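Local coordinates for TT1561 protein (PDB 1UF3), which is of unknown function but belongs to the calcineurin-like metallophosphoesterases, binds calcium and is predicted to act as a phosphoesterase, at residues H174-H179 and G197-V202. Numbering follows the deposited sequence.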
# COMPACT_ATOMS: atom_id res chain seq x y z
N HIS A 174 2.81 36.85 21.39
CA HIS A 174 3.75 37.66 20.63
C HIS A 174 4.68 36.81 19.74
O HIS A 174 4.99 37.20 18.61
CB HIS A 174 4.55 38.55 21.59
CG HIS A 174 5.47 39.52 20.90
ND1 HIS A 174 6.84 39.36 20.89
CD2 HIS A 174 5.21 40.64 20.18
CE1 HIS A 174 7.38 40.34 20.19
NE2 HIS A 174 6.42 41.13 19.75
N LEU A 175 5.09 35.65 20.24
CA LEU A 175 5.97 34.74 19.49
C LEU A 175 5.15 34.17 18.34
O LEU A 175 5.63 33.98 17.23
CB LEU A 175 6.44 33.57 20.37
CG LEU A 175 7.26 33.81 21.65
CD1 LEU A 175 7.32 32.50 22.45
CD2 LEU A 175 8.66 34.31 21.31
N ILE A 176 3.89 33.85 18.62
CA ILE A 176 3.04 33.32 17.58
C ILE A 176 2.84 34.39 16.50
O ILE A 176 2.90 34.10 15.31
CB ILE A 176 1.71 32.86 18.16
CG1 ILE A 176 1.98 31.70 19.13
CG2 ILE A 176 0.77 32.44 17.04
CD1 ILE A 176 0.75 31.10 19.73
N LYS A 177 2.63 35.64 16.92
CA LYS A 177 2.42 36.72 15.95
C LYS A 177 3.68 36.99 15.13
O LYS A 177 3.61 37.34 13.96
CB LYS A 177 1.98 38.00 16.66
CG LYS A 177 0.55 37.97 17.18
CD LYS A 177 0.18 39.28 17.87
CE LYS A 177 -1.23 39.23 18.44
NZ LYS A 177 -1.77 40.59 18.74
N THR A 178 4.85 36.82 15.75
CA THR A 178 6.11 37.05 15.04
C THR A 178 6.46 35.94 14.03
O THR A 178 6.83 36.22 12.89
CB THR A 178 7.27 37.19 16.05
OG1 THR A 178 6.95 38.21 17.01
CG2 THR A 178 8.56 37.57 15.35
N HIS A 179 6.32 34.69 14.45
CA HIS A 179 6.65 33.56 13.58
C HIS A 179 5.54 33.11 12.63
O HIS A 179 5.79 32.36 11.68
CB HIS A 179 7.09 32.38 14.44
CG HIS A 179 8.53 32.44 14.84
ND1 HIS A 179 9.55 32.04 14.00
CD2 HIS A 179 9.12 32.97 15.94
CE1 HIS A 179 10.71 32.34 14.56
NE2 HIS A 179 10.48 32.90 15.73
N GLY A 197 -4.56 35.55 14.45
CA GLY A 197 -3.98 36.09 13.24
C GLY A 197 -4.15 34.97 12.23
O GLY A 197 -5.22 34.37 12.13
N ALA A 198 -3.09 34.65 11.51
CA ALA A 198 -3.16 33.57 10.53
C ALA A 198 -2.81 32.21 11.14
O ALA A 198 -2.78 31.20 10.43
CB ALA A 198 -2.24 33.88 9.36
N SER A 199 -2.56 32.18 12.45
CA SER A 199 -2.19 30.93 13.15
C SER A 199 -3.35 30.20 13.80
O SER A 199 -4.15 30.81 14.49
CB SER A 199 -1.16 31.21 14.25
OG SER A 199 -0.06 31.99 13.82
N TRP A 200 -3.43 28.90 13.58
CA TRP A 200 -4.47 28.05 14.16
C TRP A 200 -3.94 27.55 15.51
O TRP A 200 -2.96 26.80 15.57
CB TRP A 200 -4.76 26.87 13.24
CG TRP A 200 -5.87 25.94 13.68
CD1 TRP A 200 -7.03 26.30 14.33
CD2 TRP A 200 -5.98 24.53 13.42
NE1 TRP A 200 -7.85 25.21 14.47
CE2 TRP A 200 -7.23 24.11 13.92
CE3 TRP A 200 -5.15 23.59 12.80
CZ2 TRP A 200 -7.67 22.79 13.83
CZ3 TRP A 200 -5.60 22.26 12.70
CH2 TRP A 200 -6.84 21.88 13.21
N VAL A 201 -4.56 27.99 16.60
CA VAL A 201 -4.13 27.57 17.94
C VAL A 201 -5.09 26.54 18.47
O VAL A 201 -6.30 26.78 18.59
CB VAL A 201 -4.06 28.75 18.91
CG1 VAL A 201 -3.59 28.26 20.28
CG2 VAL A 201 -3.13 29.80 18.37
N VAL A 202 -4.54 25.38 18.78
CA VAL A 202 -5.32 24.25 19.26
C VAL A 202 -4.95 23.77 20.65
O VAL A 202 -3.77 23.64 21.00
CB VAL A 202 -5.16 23.03 18.29
CG1 VAL A 202 -5.91 21.80 18.86
CG2 VAL A 202 -5.68 23.39 16.87
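Of residues 174-179, I176 alone comes within contact distance of 197-202, and its two branches reach different partners there. The methyl CG2 rests against the CB-OG bond of S199, 3.4 Å from OG and 3.6 Å from CB, while the longer branch runs on to V201, where I176 CD1 lies 4.3 Å from V201 CG2. The fork follows from the first torsion (-63°), which sets CG1 anti to the carbonyl carbon and CG2 anti to the backbone N; an extended second torsion then carries CD1 to V201. S199 and V201, two positions apart on the strand, both direct their CB toward the helix, whereas the CB of W200 between them points away, its indole carrying CG2 of V202 over the ring centre, 3.4 Å above the plane. The S199 hydroxyl makes no hydrogen bond to the helix segment. Its OG is hydrogen-bonded to the carbonyl O of P181, in the link between helix 170-179 and strand 183-186, so this buried polar atom is satisfied even with a methyl against it. On the helix, T178 OG1 bonds to H174 O at 2.7 Å with a C=O...O angle of 147° and the donor OG1 tilted 32° out of the carbonyl plane; T178 N reaches the same oxygen from the opposite face, giving that carbonyl two donors. V184 of the neighbouring strand and P159 add to the apolar surroundings of I176, and L164 and L196 to those of V201. The contact is buried, modest in area (120 Å²) and away from the calcium sites. Helix 170-179 is the connection of a beta-alpha-beta crossover between parallel strands 151-155 and 183-186, and here it packs on to the next parallel strand, 199-203, within the alpha/beta sandwich characteristic of calcineurin-like metallophosphoesterases.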